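Local coordinates for hemolysin-related protein (Vibrio cholerae O1 biovar El Tor str. N16961, PDB 5V6K), which probably binds glycans through its beta-prism lectin domain, the fragment here holding an N-acetylglucosamine-beta-1,2-mannose disaccharide, at residues Y26-F31 against G54-P59; G30-A35 against H81-K86; G73-G78 against G127-E132. All blocks are in the same frame, centred on the assembly; numbering follows the deposited sequence.

Interaction 1. Residues Y26-F31 against G54-P59; sequences YLRSGF and GVLRAP. With MAN (alpha-D-mannopyranose), chain B; NAG (2-acetamido-2-deoxy-beta-D-glucopyranose), chain C.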
loop_
_atom_site.group_PDB
_atom_site.type_symbol
_atom_site.label_atom_id
_atom_site.label_comp_id
_atom_site.label_asym_id
_atom_site.label_seq_id
_atom_site.Cartn_x
_atom_site.Cartn_y
_atom_site.Cartn_z
ATOM N N TYR A 26 8.090 -1.005 -0.620
ATOM C CA TYR A 26 7.988 -2.430 -0.900
ATOM C C TYR A 26 6.613 -2.933 -0.496
ATOM O O TYR A 26 6.062 -2.501 0.519
ATOM C CB TYR A 26 9.063 -3.221 -0.148
ATOM C CG TYR A 26 10.435 -3.139 -0.766
ATOM C CD1 TYR A 26 10.837 -4.056 -1.730
ATOM C CD2 TYR A 26 11.330 -2.146 -0.389
ATOM C CE1 TYR A 26 12.091 -3.988 -2.299
ATOM C CE2 TYR A 26 12.588 -2.068 -0.953
ATOM C CZ TYR A 26 12.963 -2.989 -1.911
ATOM O OH TYR A 26 14.219 -2.915 -2.476
ATOM N N LEU A 27 6.065 -3.850 -1.293
ATOM C CA LEU A 27 4.776 -4.449 -0.994
ATOM C C LEU A 27 4.819 -5.943 -1.278
ATOM O O LEU A 27 5.507 -6.403 -2.193
ATOM C CB LEU A 27 3.638 -3.817 -1.814
ATOM C CG LEU A 27 3.393 -2.313 -1.660
ATOM C CD1 LEU A 27 4.223 -1.509 -2.670
ATOM C CD2 LEU A 27 1.905 -1.984 -1.784
ATOM N N ARG A 28 4.089 -6.694 -0.463
ATOM C CA ARG A 28 3.673 -8.047 -0.799
ATOM C C ARG A 28 2.200 -7.980 -1.170
ATOM O O ARG A 28 1.420 -7.311 -0.485
ATOM C CB ARG A 28 3.881 -9.023 0.362
ATOM C CG ARG A 28 5.326 -9.467 0.575
ATOM C CD ARG A 28 5.434 -10.666 1.516
ATOM N NE ARG A 28 5.618 -10.280 2.919
ATOM C CZ ARG A 28 4.684 -10.348 3.866
ATOM N NH1 ARG A 28 3.461 -10.792 3.598
ATOM N NH2 ARG A 28 4.976 -9.968 5.103
ATOM N N SER A 29 1.828 -8.646 -2.257
ATOM C CA SER A 29 0.451 -8.586 -2.720
ATOM C C SER A 29 0.069 -9.900 -3.382
ATOM O O SER A 29 0.922 -10.696 -3.784
ATOM C CB SER A 29 0.237 -7.427 -3.699
ATOM O OG SER A 29 0.920 -7.660 -4.918
ATOM N N GLY A 30 -1.238 -10.111 -3.478
ATOM C CA GLY A 30 -1.811 -11.192 -4.253
ATOM C C GLY A 30 -3.188 -10.789 -4.735
ATOM O O GLY A 30 -3.320 -9.909 -5.591
ATOM N N PHE A 31 -4.226 -11.425 -4.188
ATOM C CA PHE A 31 -5.595 -10.961 -4.382
ATOM C C PHE A 31 -5.887 -9.676 -3.613
ATOM O O PHE A 31 -6.915 -9.038 -3.872
ATOM C CB PHE A 31 -6.582 -12.051 -3.949
ATOM C CG PHE A 31 -6.446 -13.350 -4.710
ATOM C CD1 PHE A 31 -5.915 -13.379 -5.992
ATOM C CD2 PHE A 31 -6.860 -14.543 -4.138
ATOM C CE1 PHE A 31 -5.796 -14.574 -6.682
ATOM C CE2 PHE A 31 -6.746 -15.740 -4.825
ATOM C CZ PHE A 31 -6.214 -15.755 -6.098
ATOM N N GLY A 54 1.098 -13.404 0.147
ATOM C CA GLY A 54 1.366 -12.729 -1.101
ATOM C C GLY A 54 2.800 -12.916 -1.561
ATOM O O GLY A 54 3.577 -13.700 -1.009
ATOM N N VAL A 55 3.146 -12.164 -2.604
ATOM C CA VAL A 55 4.458 -12.217 -3.236
ATOM C C VAL A 55 5.112 -10.851 -3.110
ATOM O O VAL A 55 4.456 -9.822 -3.302
ATOM C CB VAL A 55 4.351 -12.621 -4.723
ATOM C CG1 VAL A 55 5.719 -12.587 -5.393
ATOM C CG2 VAL A 55 3.710 -13.989 -4.861
ATOM N N LEU A 56 6.407 -10.842 -2.803
ATOM C CA LEU A 56 7.157 -9.594 -2.769
ATOM C C LEU A 56 7.332 -9.067 -4.184
ATOM O O LEU A 56 7.818 -9.781 -5.067
ATOM C CB LEU A 56 8.518 -9.804 -2.108
ATOM C CG LEU A 56 9.393 -8.555 -1.966
ATOM C CD1 LEU A 56 8.775 -7.566 -0.985
ATOM C CD2 LEU A 56 10.813 -8.926 -1.541
ATOM N N ARG A 57 6.935 -7.820 -4.400
ATOM C CA ARG A 57 6.929 -7.221 -5.725
ATOM C C ARG A 57 8.151 -6.336 -5.912
ATOM O O ARG A 57 8.876 -6.015 -4.966
ATOM C CB ARG A 57 5.646 -6.409 -5.936
ATOM C CG ARG A 57 4.377 -7.189 -5.666
ATOM C CD ARG A 57 4.183 -8.304 -6.668
ATOM N NE ARG A 57 3.028 -9.128 -6.334
ATOM C CZ ARG A 57 2.656 -10.211 -7.005
ATOM N NH1 ARG A 57 3.348 -10.615 -8.059
ATOM N NH2 ARG A 57 1.587 -10.894 -6.614
ATOM N N ALA A 58 8.376 -5.944 -7.160
ATOM C CA ALA A 58 9.374 -4.928 -7.428
ATOM C C ALA A 58 9.026 -3.666 -6.643
ATOM O O ALA A 58 7.848 -3.297 -6.554
ATOM C CB ALA A 58 9.447 -4.615 -8.924
ATOM N N PRO A 59 10.007 -2.992 -6.051
ATOM C CA PRO A 59 9.701 -1.798 -5.259
ATOM C C PRO A 59 9.191 -0.657 -6.122
ATOM O O PRO A 59 9.448 -0.575 -7.325
ATOM C CB PRO A 59 11.044 -1.446 -4.609
ATOM C CG PRO A 59 12.060 -2.020 -5.513
ATOM C CD PRO A 59 11.451 -3.269 -6.090
HETATM C C1 MAN B . -3.946 -14.930 -2.422
HETATM C C2 MAN B . -2.552 -15.499 -2.101
HETATM C C3 MAN B . -2.132 -15.143 -0.673
HETATM C C4 MAN B . -2.375 -13.653 -0.366
HETATM C C5 MAN B . -3.822 -13.271 -0.695
HETATM C C6 MAN B . -4.099 -11.793 -0.482
HETATM O O1 MAN B . -4.881 -15.755 -1.755
HETATM O O2 MAN B . -1.546 -14.912 -2.952
HETATM O O3 MAN B . -0.761 -15.478 -0.443
HETATM O O4 MAN B . -2.136 -13.391 1.005
HETATM O O5 MAN B . -4.080 -13.572 -2.075
HETATM O O6 MAN B . -3.267 -11.042 -1.374
HETATM C C1 NAG C . -0.790 -15.919 -3.649
HETATM C C2 NAG C . -0.255 -15.306 -4.937
HETATM C C3 NAG C . 0.541 -16.343 -5.722
HETATM C C4 NAG C . 1.627 -16.948 -4.841
HETATM C C5 NAG C . 1.031 -17.466 -3.534
HETATM C C6 NAG C . 2.085 -17.936 -2.559
HETATM C C7 NAG C . -1.183 -13.730 -6.573
HETATM C C8 NAG C . -2.404 -13.303 -7.325
HETATM N N2 NAG C . -1.339 -14.769 -5.747
HETATM O O3 NAG C . 1.128 -15.729 -6.863
HETATM O O4 NAG C . 2.261 -18.024 -5.521
HETATM O O5 NAG C . 0.293 -16.425 -2.878
HETATM O O6 NAG C . 1.682 -17.725 -1.213
HETATM O O7 NAG C . -0.107 -13.159 -6.707
HETATM O O HOH W 1 7.361 -3.950 -3.840
#
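Tyr26 lays one face of its ring against Pro59, whose CB sits 3.7 Å from the ring centroid, a CH-pi contact nearly along the ring normal and displaced toward the rim on the CE1 side. The two side chains run side by side in the same direction, while Leu56 brings CD1 to the ring obliquely. Further along the pair of strands the chemistry turns polar. Arg57 N donates almost straight to Leu27 O (N-H...O 164°), and Ser29 and Val55 exchange two backbone bonds as an antiparallel hydrogen-bonded pair. Arg28 and Leu56 form the neighbouring non-hydrogen-bonded pair, with Arg28 CG lying alongside the Leu56 backbone; the guanidinium of Arg28 leaves for Gly53 O and Gly46 O. Arg57 grips Ser29 side-on: Arg57 NE donates to Ser29 OG at 2.9 Å, the hydroxyl being set between the backbone N and the carbonyl carbon (chi1 68°), and Arg57 NH2 donates to Ser29 O at 2.9 Å. That carbonyl oxygen also takes Val55 N, the two donors arriving from opposite faces of the carbonyl plane. A bend at chi2 (-66°) folds the arginine back over its own strand, where Val55 CB covers one face of the guanidinium. Two protein atoms thus fix the rotation of the group, and Arg57 NH2 also donates to O7 of the N-acetylglucosamine at 2.8 Å. The methyl CG2 of Val55 adds an apolar touch to C4 of the same sugar. Gly54 N donates to mannose O3 at 2.8 Å and Phe31 N to mannose O5 at 3.0 Å. The arrangement is consistent with the GXXXD carbohydrate site of mannose-binding beta-prism lectins, here Gly30 to Asp34.

Interaction 2. Residues G30-A35 against H81-K86; sequences GFAIDA and HIVAIK. With MAN (alpha-D-mannopyranose), chain B; NAG (2-acetamido-2-deoxy-beta-D-glucopyranose), chain C.
Mannose O6 is gathered in by the loop and first residues of strand 33-37: Ala32 N donates to it at 2.8 Å, and Asp34 OD1 lies at the same distance of 2.8 Å from it. The Phe31 ring lays one face over mannose C1. The start of strand 33-37 is tied in turn to strand 80-89. Ile33 N donates to Ile82 O at 3.2 Å (N-H...O 152°), the one hydrogen bond between the two segments, and Ala32 CA points its hydrogen at Val83 O, 3.2 Å away. The rest is apolar. Ile33 reaches across with CG1, set beside its own backbone N by a chi1 of -60°, and meets Ile82 CG2 at 3.7 Å and Ile85 CD1 at 4.1 Å, with the Ile33 and Ile82 side chains crossing at a slant. Ala32 CB meets Val83 CG1 at 4.1 Å as well. Successive amides thus go different ways, Ala32 N to the sugar and Ile33 N to strand 80-89. Residues 33-35 and 81-86 run at 105° to each other and belong to different sheets of the prism. Val131 of strand 131-137, in the third sheet, also bonds to the Ile33 backbone, while Leu27 and Phe134 close over the isoleucines, which puts this contact in the interior where the three sheets converge.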
loop_
_atom_site.group_PDB
_atom_site.type_symbol
_atom_site.label_atom_id
_atom_site.label_comp_id
_atom_site.label_asym_id
_atom_site.label_seq_id
_atom_site.Cartn_x
_atom_site.Cartn_y
_atom_site.Cartn_z
ATOM N N GLY A 30 -1.238 -10.111 -3.478
ATOM C CA GLY A 30 -1.811 -11.192 -4.253
ATOM C C GLY A 30 -3.188 -10.789 -4.735
ATOM O O GLY A 30 -3.320 -9.909 -5.591
ATOM N N PHE A 31 -4.226 -11.425 -4.188
ATOM C CA PHE A 31 -5.595 -10.961 -4.382
ATOM C C PHE A 31 -5.887 -9.676 -3.613
ATOM O O PHE A 31 -6.915 -9.038 -3.872
ATOM C CB PHE A 31 -6.582 -12.051 -3.949
ATOM C CG PHE A 31 -6.446 -13.350 -4.710
ATOM C CD1 PHE A 31 -5.915 -13.379 -5.992
ATOM C CD2 PHE A 31 -6.860 -14.543 -4.138
ATOM C CE1 PHE A 31 -5.796 -14.574 -6.682
ATOM C CE2 PHE A 31 -6.746 -15.740 -4.825
ATOM C CZ PHE A 31 -6.214 -15.755 -6.098
ATOM N N ALA A 32 -5.019 -9.288 -2.682
ATOM C CA ALA A 32 -5.174 -8.059 -1.909
ATOM C C ALA A 32 -3.777 -7.511 -1.624
ATOM O O ALA A 32 -2.790 -7.953 -2.217
ATOM C CB ALA A 32 -5.977 -8.324 -0.628
ATOM N N ILE A 33 -3.685 -6.551 -0.709
ATOM C CA ILE A 33 -2.399 -6.010 -0.282
ATOM C C ILE A 33 -2.059 -6.650 1.057
ATOM O O ILE A 33 -2.750 -6.429 2.058
ATOM C CB ILE A 33 -2.417 -4.477 -0.187
ATOM C CG1 ILE A 33 -2.746 -3.853 -1.548
ATOM C CG2 ILE A 33 -1.070 -3.955 0.331
ATOM C CD1 ILE A 33 -1.735 -4.155 -2.659
ATOM N N ASP A 34 -0.986 -7.446 1.072
ATOM C CA ASP A 34 -0.602 -8.208 2.255
ATOM C C ASP A 34 0.313 -7.439 3.196
ATOM O O ASP A 34 0.223 -7.622 4.415
ATOM C CB ASP A 34 0.109 -9.496 1.845
ATOM C CG ASP A 34 -0.783 -10.426 1.063
ATOM O OD1 ASP A 34 -0.859 -10.280 -0.173
ATOM O OD2 ASP A 34 -1.410 -11.298 1.691
ATOM N N ALA A 35 1.203 -6.603 2.666
ATOM C CA ALA A 35 2.200 -5.951 3.500
ATOM C C ALA A 35 2.820 -4.780 2.751
ATOM O O ALA A 35 2.933 -4.799 1.523
ATOM C CB ALA A 35 3.290 -6.940 3.929
ATOM N N HIS A 81 -10.328 -4.294 3.702
ATOM C CA HIS A 81 -8.901 -4.017 3.595
ATOM C C HIS A 81 -8.647 -3.225 2.319
ATOM O O HIS A 81 -9.551 -3.010 1.503
ATOM C CB HIS A 81 -8.068 -5.304 3.568
ATOM C CG HIS A 81 -8.563 -6.374 4.491
ATOM N ND1 HIS A 81 -8.165 -6.467 5.808
ATOM C CD2 HIS A 81 -9.416 -7.405 4.284
ATOM C CE1 HIS A 81 -8.754 -7.505 6.372
ATOM N NE2 HIS A 81 -9.519 -8.092 5.468
ATOM N N ILE A 82 -7.399 -2.811 2.138
ATOM C CA ILE A 82 -6.932 -2.357 0.834
ATOM C C ILE A 82 -6.651 -3.592 -0.009
ATOM O O ILE A 82 -5.848 -4.447 0.375
ATOM C CB ILE A 82 -5.680 -1.477 0.959
ATOM C CG1 ILE A 82 -6.024 -0.176 1.687
ATOM C CG2 ILE A 82 -5.093 -1.194 -0.427
ATOM C CD1 ILE A 82 -4.837 0.746 1.940
ATOM N N VAL A 83 -7.317 -3.693 -1.156
ATOM C CA VAL A 83 -7.176 -4.860 -2.014
ATOM C C VAL A 83 -6.349 -4.580 -3.265
ATOM O O VAL A 83 -5.792 -5.529 -3.838
ATOM C CB VAL A 83 -8.556 -5.437 -2.397
ATOM C CG1 VAL A 83 -9.253 -5.976 -1.155
ATOM C CG2 VAL A 83 -9.425 -4.383 -3.088
ATOM N N ALA A 84 -6.226 -3.325 -3.696
ATOM C CA ALA A 84 -5.432 -3.009 -4.873
ATOM C C ALA A 84 -4.908 -1.583 -4.778
ATOM O O ALA A 84 -5.604 -0.688 -4.289
ATOM C CB ALA A 84 -6.253 -3.172 -6.157
ATOM N N ILE A 85 -3.685 -1.379 -5.265
ATOM C CA ILE A 85 -3.112 -0.052 -5.437
ATOM C C ILE A 85 -2.532 0.035 -6.841
ATOM O O ILE A 85 -1.708 -0.801 -7.227
ATOM C CB ILE A 85 -2.014 0.256 -4.399
ATOM C CG1 ILE A 85 -2.526 0.052 -2.973
ATOM C CG2 ILE A 85 -1.513 1.694 -4.572
ATOM C CD1 ILE A 85 -1.419 -0.014 -1.942
ATOM N N LYS A 86 -2.949 1.045 -7.598
ATOM C CA LYS A 86 -2.322 1.361 -8.874
ATOM C C LYS A 86 -1.397 2.553 -8.669
ATOM O O LYS A 86 -1.850 3.647 -8.315
ATOM C CB LYS A 86 -3.353 1.664 -9.963
ATOM C CG LYS A 86 -2.721 1.865 -11.338
ATOM C CD LYS A 86 -3.743 2.246 -12.396
ATOM C CE LYS A 86 -3.993 1.103 -13.362
ATOM N NZ LYS A 86 -4.954 1.489 -14.433
HETATM C C1 MAN B . -3.946 -14.930 -2.422
HETATM C C2 MAN B . -2.552 -15.499 -2.101
HETATM C C3 MAN B . -2.132 -15.143 -0.673
HETATM C C4 MAN B . -2.375 -13.653 -0.366
HETATM C C5 MAN B . -3.822 -13.271 -0.695
HETATM C C6 MAN B . -4.099 -11.793 -0.482
HETATM O O1 MAN B . -4.881 -15.755 -1.755
HETATM O O2 MAN B . -1.546 -14.912 -2.952
HETATM O O3 MAN B . -0.761 -15.478 -0.443
HETATM O O4 MAN B . -2.136 -13.391 1.005
HETATM O O5 MAN B . -4.080 -13.572 -2.075
HETATM O O6 MAN B . -3.267 -11.042 -1.374
HETATM C C1 NAG C . -0.790 -15.919 -3.649
HETATM C C2 NAG C . -0.255 -15.306 -4.937
HETATM C C3 NAG C . 0.541 -16.343 -5.722
HETATM C C4 NAG C . 1.627 -16.948 -4.841
HETATM C C5 NAG C . 1.031 -17.466 -3.534
HETATM C C6 NAG C . 2.085 -17.936 -2.559
HETATM C C7 NAG C . -1.183 -13.730 -6.573
HETATM C C8 NAG C . -2.404 -13.303 -7.325
HETATM N N2 NAG C . -1.339 -14.769 -5.747
HETATM O O3 NAG C . 1.128 -15.729 -6.863
HETATM O O4 NAG C . 2.261 -18.024 -5.521
HETATM O O5 NAG C . 0.293 -16.425 -2.878
HETATM O O6 NAG C . 1.682 -17.725 -1.213
HETATM O O7 NAG C . -0.107 -13.159 -6.707
#

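Interaction 3. Residues G73-G78 against G127-E132; sequences GLYNWG and GGWLVE. With MAN (alpha-D-mannopyranose), chain B.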
loop_
_atom_site.group_PDB
_atom_site.type_symbol
_atom_site.label_atom_id
_atom_site.label_comp_id
_atom_site.label_asym_id
_atom_site.label_seq_id
_atom_site.Cartn_x
_atom_site.Cartn_y
_atom_site.Cartn_z
ATOM N N GLY A 73 -12.221 -2.544 -0.048
ATOM C CA GLY A 73 -13.549 -3.128 -0.039
ATOM C C GLY A 73 -13.609 -4.347 0.855
ATOM O O GLY A 73 -12.660 -4.663 1.573
ATOM N N LEU A 74 -14.750 -5.029 0.795
ATOM C CA LEU A 74 -14.972 -6.251 1.567
ATOM C C LEU A 74 -14.303 -7.412 0.841
ATOM O O LEU A 74 -14.822 -7.925 -0.154
ATOM C CB LEU A 74 -16.465 -6.499 1.761
ATOM C CG LEU A 74 -16.854 -7.742 2.566
ATOM C CD1 LEU A 74 -16.250 -7.698 3.972
ATOM C CD2 LEU A 74 -18.379 -7.877 2.626
ATOM N N TYR A 75 -13.143 -7.826 1.346
ATOM C CA TYR A 75 -12.397 -8.932 0.758
ATOM C C TYR A 75 -13.175 -10.238 0.885
ATOM O O TYR A 75 -13.798 -10.514 1.914
ATOM C CB TYR A 75 -11.036 -9.041 1.442
ATOM C CG TYR A 75 -10.077 -10.058 0.859
ATOM C CD1 TYR A 75 -9.783 -10.078 -0.499
ATOM C CD2 TYR A 75 -9.431 -10.968 1.681
ATOM C CE1 TYR A 75 -8.887 -10.999 -1.024
ATOM C CE2 TYR A 75 -8.535 -11.885 1.168
ATOM C CZ TYR A 75 -8.266 -11.901 -0.181
ATOM O OH TYR A 75 -7.369 -12.822 -0.676
ATOM N N ASN A 76 -13.132 -11.048 -0.179
ATOM C CA ASN A 76 -13.980 -12.236 -0.253
ATOM C C ASN A 76 -13.663 -13.245 0.838
ATOM O O ASN A 76 -14.538 -14.032 1.218
ATOM C CB ASN A 76 -13.834 -12.921 -1.610
ATOM C CG ASN A 76 -14.590 -12.222 -2.709
ATOM O OD1 ASN A 76 -15.442 -11.366 -2.471
ATOM N ND2 ASN A 76 -14.282 -12.593 -3.932
ATOM N N TRP A 77 -12.423 -13.280 1.325
ATOM C CA TRP A 77 -12.060 -14.186 2.403
ATOM C C TRP A 77 -12.107 -13.503 3.767
ATOM O O TRP A 77 -11.697 -14.102 4.766
ATOM C CB TRP A 77 -10.685 -14.811 2.132
ATOM C CG TRP A 77 -10.753 -15.894 1.079
ATOM C CD1 TRP A 77 -11.021 -17.218 1.285
ATOM C CD2 TRP A 77 -10.577 -15.740 -0.336
ATOM N NE1 TRP A 77 -11.014 -17.895 0.092
ATOM C CE2 TRP A 77 -10.742 -17.013 -0.919
ATOM C CE3 TRP A 77 -10.289 -14.652 -1.166
ATOM C CZ2 TRP A 77 -10.631 -17.226 -2.293
ATOM C CZ3 TRP A 77 -10.179 -14.868 -2.529
ATOM C CH2 TRP A 77 -10.348 -16.145 -3.077
ATOM N N GLY A 78 -12.624 -12.272 3.828
ATOM C CA GLY A 78 -12.989 -11.650 5.086
ATOM C C GLY A 78 -12.487 -10.237 5.315
ATOM O O GLY A 78 -11.315 -9.941 5.078
ATOM N N GLY A 127 -3.992 -5.400 10.957
ATOM C CA GLY A 127 -4.415 -6.218 12.075
ATOM C C GLY A 127 -3.726 -7.569 12.083
ATOM O O GLY A 127 -4.198 -8.508 12.730
ATOM N N GLY A 128 -2.617 -7.684 11.349
ATOM C CA GLY A 128 -1.815 -8.891 11.343
ATOM C C GLY A 128 -2.105 -9.866 10.224
ATOM O O GLY A 128 -1.494 -10.943 10.195
ATOM N N TRP A 129 -3.008 -9.529 9.304
ATOM C CA TRP A 129 -3.302 -10.375 8.153
ATOM C C TRP A 129 -3.079 -9.631 6.843
ATOM O O TRP A 129 -2.270 -10.072 6.022
ATOM C CB TRP A 129 -4.743 -10.889 8.227
ATOM C CG TRP A 129 -5.133 -11.738 7.063
ATOM C CD1 TRP A 129 -4.310 -12.504 6.282
ATOM C CD2 TRP A 129 -6.451 -11.902 6.534
ATOM N NE1 TRP A 129 -5.038 -13.133 5.306
ATOM C CE2 TRP A 129 -6.355 -12.783 5.440
ATOM C CE3 TRP A 129 -7.704 -11.394 6.884
ATOM C CZ2 TRP A 129 -7.465 -13.165 4.693
ATOM C CZ3 TRP A 129 -8.804 -11.773 6.140
ATOM C CH2 TRP A 129 -8.678 -12.649 5.056
ATOM N N LEU A 130 -3.778 -8.521 6.627
ATOM C CA LEU A 130 -3.656 -7.708 5.428
ATOM C C LEU A 130 -3.467 -6.252 5.832
ATOM O O LEU A 130 -3.524 -5.898 7.013
ATOM C CB LEU A 130 -4.892 -7.861 4.532
ATOM C CG LEU A 130 -5.173 -9.269 4.013
ATOM C CD1 LEU A 130 -6.557 -9.331 3.394
ATOM C CD2 LEU A 130 -4.115 -9.691 3.007
ATOM N N VAL A 131 -3.250 -5.401 4.837
ATOM C CA VAL A 131 -3.127 -3.965 5.056
ATOM C C VAL A 131 -4.520 -3.353 4.966
ATOM O O VAL A 131 -5.195 -3.474 3.938
ATOM C CB VAL A 131 -2.169 -3.328 4.037
ATOM C CG1 VAL A 131 -2.150 -1.811 4.178
ATOM C CG2 VAL A 131 -0.756 -3.893 4.204
ATOM N N GLU A 132 -4.955 -2.707 6.049
ATOM C CA GLU A 132 -6.223 -1.986 6.057
ATOM C C GLU A 132 -6.079 -0.536 5.627
ATOM O O GLU A 132 -7.047 0.048 5.129
ATOM C CB GLU A 132 -6.855 -2.035 7.451
ATOM C CG GLU A 132 -7.502 -3.367 7.788
ATOM C CD GLU A 132 -6.490 -4.425 8.174
ATOM O OE1 GLU A 132 -5.709 -4.191 9.120
ATOM O OE2 GLU A 132 -6.470 -5.492 7.531
HETATM C C1 MAN B . -3.946 -14.930 -2.422
HETATM C C2 MAN B . -2.552 -15.499 -2.101
HETATM C C3 MAN B . -2.132 -15.143 -0.673
HETATM C C4 MAN B . -2.375 -13.653 -0.366
HETATM C C5 MAN B . -3.822 -13.271 -0.695
HETATM C C6 MAN B . -4.099 -11.793 -0.482
HETATM O O1 MAN B . -4.881 -15.755 -1.755
HETATM O O2 MAN B . -1.546 -14.912 -2.952
HETATM O O3 MAN B . -0.761 -15.478 -0.443
HETATM O O4 MAN B . -2.136 -13.391 1.005
HETATM O O5 MAN B . -4.080 -13.572 -2.075
HETATM O O6 MAN B . -3.267 -11.042 -1.374
#
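Trp129 CH2 meets the edge of the Tyr75 ring, 3.8 Å from Tyr75 CD2, the rings being oblique with planes at 58°. The two side chains cross at about a right angle. Leu130 comes at the same corner of the tyrosine, Leu130 CD1 lying 3.7 Å from Tyr75 CD2. The far end of the indole meets backbone: Trp77 O is 3.4 Å from Trp129 CH2, near the indole plane, and Gly78 O is 3.3 Å from Trp129 CZ3, with no hydrogen bond between the two segments. Tyr75 extends CG anti to its own N (chi1 -174°), which carries its hydroxyl down to the mannose, where Tyr75 OH lies 3.4 Å from mannose C6; Leu130 CD2 approaches the same carbon more loosely. Joined here are the end of strand 65-75 with the turn after it, in one sheet of the beta-prism, and the loop leading into strand 131-137 in another, both at the sugar-binding end of the domain. Behind this first shell, a type I turn from Tyr75 to Gly78, with Gly78 N donating to Tyr75 O, shapes the backbone that carries Trp77 O, while Gly78 O is held by His81 NE2. His81 spans both segments, its ND1 bonding to Glu132 OE2 and its ring meeting that of Trp129 at a steep angle. Thr126 OG1 ties down the second loop through Gly128 N and Leu130 O, and Thr12 OG1 bonds to Glu132 OE1.

Overall arrangement
The three contacts surround one mannose at an end of the beta-prism, yet they differ with depth. Interaction 2 is the buried one, where isoleucines of two sheets interlock; interactions 1 and 3 are partly buried and reach the surface. Interaction 1 lies within a single sheet and relies on strand pairing and an arginine clasp, whereas interactions 2 and 3 each bridge two sheets, interaction 3 mainly through aromatic and apolar contacts. Gly30 and Phe31 are shared by interactions 1 and 2, and Arg28 pairs with Asp34 and Ala35 through the backbone. Interactions 2 and 3 are joined by the pairing of Ile82 N with Val131 O.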